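Polyhedrin (Simulium ubiquitum cypovirus, PDB 5A9A) probably forms the crystalline matrix of the viral occlusion bodies (polyhedra) of an insect cypovirus, and binds uridine 5'-triphosphate in the crystal. Local coordinates at residues 14-17 against 18-22; 61-64 against 65-68; 81-84 against 85-89. One frame throughout, in Å; residues are numbered along the deposited sequence.

Contact 1 of 3, residues 14-17 against 18-22; sequences ERQH and LVNRQ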
ATOM      1  N   GLU A  14       1.249 -24.437 -37.775  1.00 25.95           N
ATOM      2  CA  GLU A  14       0.751 -24.840 -36.469  1.00 28.21           C
ATOM      3  C   GLU A  14       1.533 -24.146 -35.362  1.00 26.01           C
ATOM      4  O   GLU A  14       0.964 -23.757 -34.343  1.00 28.69           O
ATOM      5  CB  GLU A  14       0.854 -26.359 -36.315  1.00 32.67           C
ATOM      6  CG  GLU A  14       0.467 -27.137 -37.570  1.00 39.97           C
ATOM      7  CD  GLU A  14      -0.969 -27.618 -37.550  1.00 51.13           C
ATOM      8  OE1 GLU A  14      -1.863 -26.848 -37.963  1.00 54.94           O
ATOM      9  OE2 GLU A  14      -1.203 -28.773 -37.126  1.00 49.34           O
ATOM     10  N   ARG A  15       2.837 -23.989 -35.565  1.00 23.07           N
ATOM     11  CA  ARG A  15       3.673 -23.303 -34.588  1.00 23.90           C
ATOM     12  C   ARG A  15       3.210 -21.861 -34.402  1.00 26.44           C
ATOM     13  O   ARG A  15       3.053 -21.391 -33.275  1.00 23.94           O
ATOM     14  CB  ARG A  15       5.143 -23.328 -35.005  1.00 25.11           C
ATOM     15  CG  ARG A  15       6.048 -22.612 -34.015  1.00 25.99           C
ATOM     16  CD  ARG A  15       7.523 -22.759 -34.345  1.00 30.61           C
ATOM     17  NE  ARG A  15       8.337 -21.921 -33.470  1.00 31.96           N
ATOM     18  CZ  ARG A  15       9.634 -22.103 -33.239  1.00 33.36           C
ATOM     19  NH1 ARG A  15      10.285 -23.107 -33.813  1.00 27.14           N
ATOM     20  NH2 ARG A  15      10.281 -21.279 -32.425  1.00 27.39           N
ATOM     21  N   GLN A  16       2.996 -21.160 -35.511  1.00 21.73           N
ATOM     22  CA  GLN A  16       2.507 -19.787 -35.455  1.00 22.36           C
ATOM     23  C   GLN A  16       1.137 -19.755 -34.791  1.00 24.16           C
ATOM     24  O   GLN A  16       0.844 -18.878 -33.980  1.00 22.51           O
ATOM     25  CB  GLN A  16       2.409 -19.191 -36.858  1.00 23.17           C
ATOM     26  CG  GLN A  16       1.876 -17.766 -36.879  1.00 20.13           C
ATOM     27  CD  GLN A  16       2.832 -16.784 -36.236  1.00 23.25           C
ATOM     28  OE1 GLN A  16       3.962 -16.616 -36.697  1.00 22.00           O
ATOM     29  NE2 GLN A  16       2.389 -16.139 -35.158  1.00 19.28           N
ATOM     30  N   HIS A  17       0.302 -20.725 -35.149  1.00 26.35           N
ATOM     31  CA  HIS A  17      -1.050 -20.827 -34.616  1.00 30.32           C
ATOM     32  C   HIS A  17      -1.053 -20.943 -33.093  1.00 31.11           C
ATOM     33  O   HIS A  17      -1.886 -20.334 -32.423  1.00 28.53           O
ATOM     34  CB  HIS A  17      -1.757 -22.034 -35.234  1.00 30.04           C
ATOM     35  CG  HIS A  17      -3.084 -22.343 -34.616  1.00 37.94           C
ATOM     36  ND1 HIS A  17      -4.160 -21.486 -34.694  1.00 38.42           N
ATOM     37  CD2 HIS A  17      -3.510 -23.420 -33.913  1.00 40.28           C
ATOM     38  CE1 HIS A  17      -5.191 -22.020 -34.065  1.00 39.92           C
ATOM     39  NE2 HIS A  17      -4.823 -23.194 -33.582  1.00 44.06           N
ATOM     40  N   LEU A  18      -0.123 -21.722 -32.550  1.00 28.53           N
ATOM     41  CA  LEU A  18      -0.039 -21.908 -31.106  1.00 29.43           C
ATOM     42  C   LEU A  18       0.496 -20.651 -30.429  1.00 28.45           C
ATOM     43  O   LEU A  18       0.118 -20.334 -29.301  1.00 25.09           O
ATOM     44  CB  LEU A  18       0.844 -23.108 -30.763  1.00 33.22           C
ATOM     45  CG  LEU A  18       0.336 -24.460 -31.266  1.00 42.38           C
ATOM     46  CD1 LEU A  18       1.160 -25.587 -30.666  1.00 33.10           C
ATOM     47  CD2 LEU A  18      -1.136 -24.644 -30.929  1.00 43.24           C
ATOM     48  N   VAL A  19       1.382 -19.938 -31.116  1.00 24.09           N
ATOM     49  CA  VAL A  19       1.853 -18.652 -30.624  1.00 25.65           C
ATOM     50  C   VAL A  19       0.667 -17.693 -30.519  1.00 26.51           C
ATOM     51  O   VAL A  19       0.530 -16.963 -29.537  1.00 25.09           O
ATOM     52  CB  VAL A  19       2.938 -18.053 -31.542  1.00 24.78           C
ATOM     53  CG1 VAL A  19       3.130 -16.568 -31.256  1.00 25.76           C
ATOM     54  CG2 VAL A  19       4.246 -18.805 -31.369  1.00 27.07           C
ATOM     55  N   ASN A  20      -0.192 -17.708 -31.534  1.00 23.06           N
ATOM     56  CA  ASN A  20      -1.406 -16.896 -31.518  1.00 25.21           C
ATOM     57  C   ASN A  20      -2.340 -17.282 -30.371  1.00 27.70           C
ATOM     58  O   ASN A  20      -2.839 -16.416 -29.653  1.00 26.46           O
ATOM     59  CB  ASN A  20      -2.151 -17.005 -32.850  1.00 24.22           C
ATOM     60  CG  ASN A  20      -1.351 -16.453 -34.017  1.00 24.92           C
ATOM     61  OD1 ASN A  20      -0.311 -15.819 -33.830  1.00 22.29           O
ATOM     62  ND2 ASN A  20      -1.843 -16.681 -35.231  1.00 24.23           N
ATOM     63  N   ARG A  21      -2.577 -18.581 -30.201  1.00 26.12           N
ATOM     64  CA  ARG A  21      -3.451 -19.060 -29.131  1.00 31.44           C
ATOM     65  C   ARG A  21      -2.830 -18.771 -27.772  1.00 27.39           C
ATOM     66  O   ARG A  21      -3.532 -18.449 -26.814  1.00 25.64           O
ATOM     67  CB  ARG A  21      -3.721 -20.563 -29.278  1.00 32.72           C
ATOM     68  CG  ARG A  21      -4.678 -20.902 -30.413  1.00 40.00           C
ATOM     69  CD  ARG A  21      -4.835 -22.402 -30.624  1.00 46.12           C
ATOM     70  NE  ARG A  21      -5.527 -23.072 -29.523  1.00 50.41           N
ATOM     71  CZ  ARG A  21      -4.975 -23.988 -28.731  1.00 44.13           C
ATOM     72  NH1 ARG A  21      -3.712 -24.355 -28.901  1.00 44.01           N
ATOM     73  NH2 ARG A  21      -5.688 -24.544 -27.761  1.00 45.13           N
ATOM     74  N   GLN A  22      -1.508 -18.883 -27.702  1.00 25.93           N
ATOM     75  CA  GLN A  22      -0.767 -18.634 -26.471  1.00 26.38           C
ATOM     76  C   GLN A  22      -1.065 -17.253 -25.894  1.00 26.91           C
ATOM     77  O   GLN A  22      -1.216 -17.097 -24.682  1.00 25.32           O
ATOM     78  CB  GLN A  22       0.732 -18.774 -26.736  1.00 25.88           C
ATOM     79  CG  GLN A  22       1.611 -18.492 -25.535  1.00 26.48           C
ATOM     80  CD  GLN A  22       3.047 -18.917 -25.761  1.00 35.04           C
ATOM     81  OE1 GLN A  22       3.834 -18.191 -26.368  1.00 36.10           O
ATOM     82  NE2 GLN A  22       3.396 -20.104 -25.277  1.00 30.58           N
TER
HETATM   83  O   HOH W   1      -4.370 -18.366 -35.306  1.00 33.52           O

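Contact 2 of 3, residues 61-64 against 65-68; sequences YFNW and RDML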
ATOM      1  N   TYR A  61      -7.484   2.408  -5.001  1.00 17.62           N
ATOM      2  CA  TYR A  61      -8.344   3.573  -4.946  1.00 15.54           C
ATOM      3  C   TYR A  61      -7.601   4.816  -5.389  1.00 16.45           C
ATOM      4  O   TYR A  61      -6.375   4.832  -5.481  1.00 16.26           O
ATOM      5  CB  TYR A  61      -8.824   3.791  -3.512  1.00 16.26           C
ATOM      6  CG  TYR A  61      -7.694   4.174  -2.583  1.00 16.73           C
ATOM      7  CD1 TYR A  61      -6.860   3.207  -2.040  1.00 20.27           C
ATOM      8  CD2 TYR A  61      -7.449   5.502  -2.267  1.00 16.49           C
ATOM      9  CE1 TYR A  61      -5.821   3.549  -1.201  1.00 18.89           C
ATOM     10  CE2 TYR A  61      -6.413   5.855  -1.425  1.00 17.32           C
ATOM     11  CZ  TYR A  61      -5.602   4.875  -0.895  1.00 19.00           C
ATOM     12  OH  TYR A  61      -4.565   5.217  -0.058  1.00 20.55           O
ATOM     13  N   PHE A  62      -8.372   5.858  -5.664  1.00 16.83           N
ATOM     14  CA  PHE A  62      -7.845   7.200  -5.797  1.00 16.45           C
ATOM     15  C   PHE A  62      -8.628   8.061  -4.827  1.00 16.43           C
ATOM     16  O   PHE A  62      -9.834   8.228  -4.998  1.00 16.49           O
ATOM     17  CB  PHE A  62      -8.047   7.724  -7.220  1.00 17.01           C
ATOM     18  CG  PHE A  62      -7.155   7.079  -8.240  1.00 17.93           C
ATOM     19  CD1 PHE A  62      -7.375   5.773  -8.649  1.00 19.16           C
ATOM     20  CD2 PHE A  62      -6.103   7.783  -8.797  1.00 20.04           C
ATOM     21  CE1 PHE A  62      -6.556   5.181  -9.591  1.00 18.21           C
ATOM     22  CE2 PHE A  62      -5.281   7.196  -9.743  1.00 19.88           C
ATOM     23  CZ  PHE A  62      -5.507   5.892 -10.136  1.00 19.81           C
ATOM     24  N   ASN A  63      -7.973   8.591  -3.799  1.00 16.12           N
ATOM     25  CA  ASN A  63      -8.650   9.540  -2.924  1.00 15.60           C
ATOM     26  C   ASN A  63      -8.830  10.823  -3.715  1.00 16.21           C
ATOM     27  O   ASN A  63      -8.338  10.919  -4.838  1.00 16.16           O
ATOM     28  CB  ASN A  63      -7.879   9.772  -1.621  1.00 16.53           C
ATOM     29  CG  ASN A  63      -6.513  10.408  -1.836  1.00 18.15           C
ATOM     30  OD1 ASN A  63      -6.300  11.166  -2.782  1.00 16.38           O
ATOM     31  ND2 ASN A  63      -5.582  10.105  -0.941  1.00 16.32           N
ATOM     32  N   TRP A  64      -9.532  11.802  -3.156  1.00 15.17           N
ATOM     33  CA  TRP A  64      -9.854  12.996  -3.926  1.00 16.15           C
ATOM     34  C   TRP A  64      -8.597  13.634  -4.516  1.00 16.51           C
ATOM     35  O   TRP A  64      -8.558  13.969  -5.698  1.00 15.61           O
ATOM     36  CB  TRP A  64     -10.601  14.024  -3.078  1.00 16.36           C
ATOM     37  CG  TRP A  64     -10.976  15.226  -3.876  1.00 17.60           C
ATOM     38  CD1 TRP A  64     -12.124  15.410  -4.584  1.00 17.48           C
ATOM     39  CD2 TRP A  64     -10.185  16.402  -4.079  1.00 16.71           C
ATOM     40  NE1 TRP A  64     -12.102  16.630  -5.212  1.00 16.58           N
ATOM     41  CE2 TRP A  64     -10.923  17.260  -4.917  1.00 16.69           C
ATOM     42  CE3 TRP A  64      -8.927  16.814  -3.630  1.00 16.70           C
ATOM     43  CZ2 TRP A  64     -10.445  18.505  -5.316  1.00 16.82           C
ATOM     44  CZ3 TRP A  64      -8.455  18.055  -4.023  1.00 17.70           C
ATOM     45  CH2 TRP A  64      -9.214  18.886  -4.856  1.00 16.89           C
ATOM     46  N   ARG A  65      -7.572  13.797  -3.686  1.00 17.16           N
ATOM     47  CA  ARG A  65      -6.330  14.428  -4.114  1.00 16.28           C
ATOM     48  C   ARG A  65      -5.678  13.649  -5.251  1.00 16.39           C
ATOM     49  O   ARG A  65      -5.082  14.236  -6.153  1.00 17.84           O
ATOM     50  CB  ARG A  65      -5.360  14.526  -2.936  1.00 17.65           C
ATOM     51  CG  ARG A  65      -4.179  15.455  -3.172  1.00 19.33           C
ATOM     52  CD  ARG A  65      -4.616  16.915  -3.200  1.00 25.93           C
ATOM     53  NE  ARG A  65      -3.471  17.815  -3.307  1.00 28.55           N
ATOM     54  CZ  ARG A  65      -3.154  18.755  -2.420  1.00 27.86           C
ATOM     55  NH1 ARG A  65      -3.908  18.960  -1.348  1.00 24.69           N
ATOM     56  NH2 ARG A  65      -2.082  19.512  -2.619  1.00 26.27           N
ATOM     57  N   ASP A  66      -5.795  12.323  -5.204  1.00 15.50           N
ATOM     58  CA  ASP A  66      -5.193  11.459  -6.214  1.00 16.46           C
ATOM     59  C   ASP A  66      -5.803  11.665  -7.596  1.00 16.66           C
ATOM     60  O   ASP A  66      -5.248  11.207  -8.594  1.00 16.23           O
ATOM     61  CB  ASP A  66      -5.352   9.987  -5.813  1.00 17.95           C
ATOM     62  CG  ASP A  66      -4.537   9.626  -4.580  1.00 21.42           C
ATOM     63  OD1 ASP A  66      -3.479  10.249  -4.365  1.00 19.02           O
ATOM     64  OD2 ASP A  66      -4.953   8.717  -3.828  1.00 19.78           O
ATOM     65  N   MET A  67      -6.942  12.349  -7.654  1.00 15.45           N
ATOM     66  CA  MET A  67      -7.653  12.541  -8.914  1.00 15.63           C
ATOM     67  C   MET A  67      -6.993  13.612  -9.773  1.00 16.93           C
ATOM     68  O   MET A  67      -7.152  13.619 -10.994  1.00 15.64           O
ATOM     69  CB  MET A  67      -9.111  12.940  -8.652  1.00 15.88           C
ATOM     70  CG  MET A  67      -9.918  11.937  -7.831  1.00 14.85           C
ATOM     71  SD  MET A  67     -10.365  10.425  -8.718  1.00 16.14           S
ATOM     72  CE  MET A  67     -11.685  11.015  -9.782  1.00 18.46           C
ATOM     73  N   LEU A  68      -6.252  14.516  -9.136  1.00 16.98           N
ATOM     74  CA  LEU A  68      -5.751  15.703  -9.822  1.00 17.27           C
ATOM     75  C   LEU A  68      -4.665  15.396 -10.854  1.00 18.84           C
ATOM     76  O   LEU A  68      -3.941  14.404 -10.755  1.00 16.65           O
ATOM     77  CB  LEU A  68      -5.241  16.736  -8.815  1.00 19.90           C
ATOM     78  CG  LEU A  68      -6.252  17.178  -7.755  1.00 18.58           C
ATOM     79  CD1 LEU A  68      -5.680  18.321  -6.932  1.00 18.82           C
ATOM     80  CD2 LEU A  68      -7.575  17.589  -8.388  1.00 17.49           C
TER
HETATM   81  O   HOH W   2      -3.393   7.115  -2.287  1.00 35.19           O

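Contact 3 of 3, residues 81-84 against 85-89; sequences EFEN and QIRRP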
ATOM      1  N   GLU A  81      -6.383  24.250  -0.573  1.00 18.72           N
ATOM      2  CA  GLU A  81      -7.555  25.037  -0.208  1.00 18.90           C
ATOM      3  C   GLU A  81      -8.810  24.496  -0.880  1.00 17.77           C
ATOM      4  O   GLU A  81      -9.882  24.456  -0.275  1.00 16.53           O
ATOM      5  CB  GLU A  81      -7.358  26.507  -0.582  1.00 19.81           C
ATOM      6  CG  GLU A  81      -6.217  27.180   0.155  1.00 20.65           C
ATOM      7  CD  GLU A  81      -6.362  27.085   1.661  1.00 23.65           C
ATOM      8  OE1 GLU A  81      -7.482  26.802   2.145  1.00 19.08           O
ATOM      9  OE2 GLU A  81      -5.354  27.297   2.365  1.00 27.55           O
ATOM     10  N   PHE A  82      -8.682  24.079  -2.134  1.00 16.24           N
ATOM     11  CA  PHE A  82      -9.819  23.496  -2.830  1.00 16.94           C
ATOM     12  C   PHE A  82     -10.230  22.208  -2.120  1.00 16.79           C
ATOM     13  O   PHE A  82     -11.416  21.945  -1.925  1.00 14.35           O
ATOM     14  CB  PHE A  82      -9.493  23.217  -4.298  1.00 17.14           C
ATOM     15  CG  PHE A  82     -10.714  23.045  -5.159  1.00 18.83           C
ATOM     16  CD1 PHE A  82     -11.349  21.814  -5.254  1.00 16.88           C
ATOM     17  CD2 PHE A  82     -11.236  24.120  -5.862  1.00 18.19           C
ATOM     18  CE1 PHE A  82     -12.475  21.657  -6.044  1.00 18.16           C
ATOM     19  CE2 PHE A  82     -12.362  23.969  -6.654  1.00 20.26           C
ATOM     20  CZ  PHE A  82     -12.982  22.737  -6.744  1.00 19.35           C
ATOM     21  N   GLU A  83      -9.245  21.410  -1.720  1.00 16.06           N
ATOM     22  CA  GLU A  83      -9.537  20.170  -1.009  1.00 17.85           C
ATOM     23  C   GLU A  83     -10.243  20.454   0.318  1.00 17.96           C
ATOM     24  O   GLU A  83     -11.167  19.739   0.702  1.00 16.11           O
ATOM     25  CB  GLU A  83      -8.267  19.354  -0.763  1.00 17.31           C
ATOM     26  CG  GLU A  83      -8.557  17.994  -0.146  1.00 16.93           C
ATOM     27  CD  GLU A  83      -7.328  17.122  -0.012  1.00 19.31           C
ATOM     28  OE1 GLU A  83      -6.196  17.647  -0.115  1.00 17.28           O
ATOM     29  OE2 GLU A  83      -7.503  15.905   0.206  1.00 19.10           O
ATOM     30  N   ASN A  84      -9.806  21.497   1.017  1.00 19.03           N
ATOM     31  CA  ASN A  84     -10.467  21.903   2.253  1.00 18.83           C
ATOM     32  C   ASN A  84     -11.946  22.183   2.023  1.00 19.28           C
ATOM     33  O   ASN A  84     -12.808  21.646   2.720  1.00 19.55           O
ATOM     34  CB  ASN A  84      -9.812  23.154   2.841  1.00 21.86           C
ATOM     35  CG  ASN A  84      -8.573  22.842   3.654  1.00 22.53           C
ATOM     36  OD1 ASN A  84      -8.413  21.735   4.169  1.00 21.53           O
ATOM     37  ND2 ASN A  84      -7.690  23.830   3.789  1.00 23.80           N
ATOM     38  N   GLN A  85     -12.234  23.031   1.042  1.00 17.54           N
ATOM     39  CA  GLN A  85     -13.606  23.425   0.759  1.00 18.76           C
ATOM     40  C   GLN A  85     -14.456  22.216   0.379  1.00 18.41           C
ATOM     41  O   GLN A  85     -15.618  22.116   0.773  1.00 17.80           O
ATOM     42  CB  GLN A  85     -13.644  24.470  -0.359  1.00 18.00           C
ATOM     43  CG  GLN A  85     -15.032  25.025  -0.623  1.00 16.09           C
ATOM     44  CD  GLN A  85     -15.712  25.512   0.646  1.00 18.21           C
ATOM     45  OE1 GLN A  85     -15.056  25.983   1.574  1.00 14.81           O
ATOM     46  NE2 GLN A  85     -17.031  25.391   0.694  1.00 16.77           N
ATOM     47  N   ILE A  86     -13.871  21.293  -0.378  1.00 17.54           N
ATOM     48  CA  ILE A  86     -14.600  20.112  -0.825  1.00 21.12           C
ATOM     49  C   ILE A  86     -14.842  19.118   0.314  1.00 18.26           C
ATOM     50  O   ILE A  86     -15.958  18.638   0.493  1.00 16.22           O
ATOM     51  CB  ILE A  86     -13.856  19.389  -1.966  1.00 21.48           C
ATOM     52  CG1 ILE A  86     -13.731  20.303  -3.187  1.00 18.94           C
ATOM     53  CG2 ILE A  86     -14.584  18.107  -2.341  1.00 19.20           C
ATOM     54  CD1 ILE A  86     -15.048  20.580  -3.884  1.00 22.85           C
ATOM     55  N   ARG A  87     -13.799  18.814   1.083  1.00 17.35           N
ATOM     56  CA  ARG A  87     -13.886  17.774   2.108  1.00 17.60           C
ATOM     57  C   ARG A  87     -14.248  18.307   3.491  1.00 18.93           C
ATOM     58  O   ARG A  87     -14.497  17.531   4.416  1.00 17.26           O
ATOM     59  CB  ARG A  87     -12.571  16.998   2.192  1.00 16.99           C
ATOM     60  CG  ARG A  87     -12.261  16.178   0.956  1.00 17.27           C
ATOM     61  CD  ARG A  87     -10.978  15.392   1.144  1.00 18.09           C
ATOM     62  NE  ARG A  87     -11.021  14.557   2.341  1.00 18.22           N
ATOM     63  CZ  ARG A  87      -9.949  14.183   3.035  1.00 18.66           C
ATOM     64  NH1 ARG A  87      -8.738  14.574   2.659  1.00 15.76           N
ATOM     65  NH2 ARG A  87     -10.090  13.420   4.110  1.00 17.43           N
ATOM     66  N   ARG A  88     -14.257  19.626   3.642  1.00 17.65           N
ATOM     67  CA  ARG A  88     -14.668  20.233   4.902  1.00 17.38           C
ATOM     68  C   ARG A  88     -15.119  21.676   4.694  1.00 17.59           C
ATOM     69  O   ARG A  88     -14.449  22.619   5.120  1.00 16.54           O
ATOM     70  CB  ARG A  88     -13.548  20.149   5.949  1.00 17.88           C
ATOM     71  CG  ARG A  88     -12.140  20.368   5.419  1.00 19.27           C
ATOM     72  CD  ARG A  88     -11.107  20.178   6.528  1.00 17.22           C
ATOM     73  NE  ARG A  88     -11.281  21.138   7.617  1.00 16.47           N
ATOM     74  CZ  ARG A  88     -10.570  22.252   7.765  1.00 18.78           C
ATOM     75  NH1 ARG A  88      -9.613  22.560   6.901  1.00 17.45           N
ATOM     76  NH2 ARG A  88     -10.811  23.058   8.789  1.00 18.27           N
ATOM     77  N   PRO A  89     -16.271  21.850   4.032  1.00 17.17           N
ATOM     78  CA  PRO A  89     -16.871  23.174   3.841  1.00 17.43           C
ATOM     79  C   PRO A  89     -17.261  23.786   5.181  1.00 15.93           C
ATOM     80  O   PRO A  89     -17.704  23.042   6.055  1.00 15.45           O
ATOM     81  CB  PRO A  89     -18.122  22.874   3.008  1.00 17.06           C
ATOM     82  CG  PRO A  89     -18.425  21.439   3.277  1.00 18.90           C
ATOM     83  CD  PRO A  89     -17.093  20.782   3.443  1.00 18.32           C
TER

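Contact 1 of 3, residues 14-17 against 18-22
Gln-16 reaches along the helix to Asn-20, one turn on, and its NE2 donates to Asn-20 OD1 over 3.0 Å. The acceptor lies in the plane of the Gln-16 amide, but the donor stands above the Asn-20 carbonyl plane, 35° out of it, so the N-H is well aimed and the oxygen less so. The Gln-16 chain, bent at chi2 (67°), brings the amide round to its partner. The other half of the Asn-20 amide is used too: ND2 donates to a water 3.0 Å away, and the same water lies 3.2 Å from His-17 ND1, bridging the two side chains. The rest of the imidazole turns to Arg-21, whose CD comes 3.1 Å from His-17 NE2 while CG sits over one ring face, offset toward the rim, in a CH-pi contact. Beneath the side chains, backbone N-H groups of Leu-18, Val-19, Asn-20 and Arg-21 are taken up by carbonyls four residues earlier. Amides and arginine suit a solvent-facing helix, whereas apolar Val-19 turns to Arg-136 of the second subunit. Such i to i+4 amide pairing and regular backbone bonding are those of an alpha-helix, here the N-terminal helix 11-25 of the polyhedrin.

Contact 2 of 3, residues 61-64 against 65-68
Asn-63 and Asp-66 face each other across a tight turn, their side chains crossing at about a right angle while the amide and carboxylate planes lie only 15° apart. Each binds the other's backbone: Asp-66 N gives its hydrogen to Asn-63 OD1 at 2.7 Å, nearly along the C=O axis, and Asn-63 N returns one to Asp-66 OD2 at 3.0 Å, meeting the anti side of the carboxylate somewhat out of its plane. The two bonds are exchanged as in a capping box, at a turn whose residues 65-67 have helical angles but not a helix's regular bonds. Asn-63 can take part because its CG stands between the backbone N and the carbonyl carbon (chi1 64°), which turns OD1 back over the start of the turn; its ND2 binds Arg-202 O of the third subunit. A water donates to Asp-66 OD2 over 2.7 Å.

On one flank the Phe-62 ring stands steeply to the Asp-66 carboxylate, with planes 82° apart, and Phe-62 CD2, at the ring's edge, comes 3.5 Å from Asp-66 O. Met-67 doubles back through two bends and sets SD 3.9 Å from Phe-62 CB. Beyond the turn, Leu-68 lays CD2 over one face of the Trp-64 indole, offset toward the rim. The indole and the Arg-65 guanidinium are almost perpendicular, and the aliphatic CD of Arg-65 is what nears the ring, leaving its polar end to Asp-71 and Glu-83. Indole NE1 is satisfied by Gln-167 O.

The chemistry thus divides: small polar side chains take up backbone N-H groups where strand 57-62 ends, and large apolar ones fill the buried sides. The two donors on Asp-66 OD2 probably favour the carboxylate and offset the nearby oxygen of Asn-63.

Contact 3 of 3, residues 81-84 against 85-89
Glu-83 and Arg-87, one helical turn apart, run side by side and point the same way. Glu-83 has CG anti to its backbone N (chi1 -174°) and is extended beyond it, which carries the carboxylate out from the helix, while Arg-87 bends at chi3 to bring NH1 within 3.1 Å of Glu-83 OE2. The salt bridge lies in the guanidinium plane but meets the carboxylate from above, 45° out of its plane. Glu-83 OE1 takes Arg-65 and Asn-204 ND2 of the third subunit, and Arg-87 NH1 also binds Asn-204 O there, so both ends have second partners.

Asn-84 and Arg-88 form a second side-by-side pair. The unusual first torsion of Arg-88 (chi1 39°) places CG 3.1 Å from Asn-84 O before the chain turns at chi3 to make a weak bond from Arg-88 NH1 to Asn-84 OD1, 3.1 Å long. The amide and guanidinium planes are nearly perpendicular, with OD1 at the guanidinium edge. On another side, Ile-86 sets CG1 3.4 Å from Phe-82 CE1, and its CD1 extends the contact along the ring; branched and aromatic side chains suit this apolar flank, where Phe-82 also packs on Leu-99 of the UTP pocket. The i to i+4 pairs are those of an alpha-helix, and the end of helix 76-87 is marked by Arg-88, which leaves helical phi/psi after bonding its N to Asn-84 O at 2.7 Å.

Overall arrangement
Contact 1 is a surface turn of helix 11-25, whereas contact 2 is buried and contact 3 partly so; the last two lie on the far side of the chain's centre from the first, whose centre is about 42 Å from that of contact 2. Contacts 2 and 3 touch, the loop after strand 57-62 packing on helix 76-87: Arg-65 NH1 lies 2.9 Å from Glu-83 OE1, and Trp-64 packs on Phe-82. Both also border the third subunit and approach bound UTP, while contact 1 reaches the second subunit. An amide bond, a water bridge and a CH-pi contact mark the surface; contact 2 has side chains taking up backbone N-H groups and aromatic packing, contact 3 a salt bridge beside the third subunit.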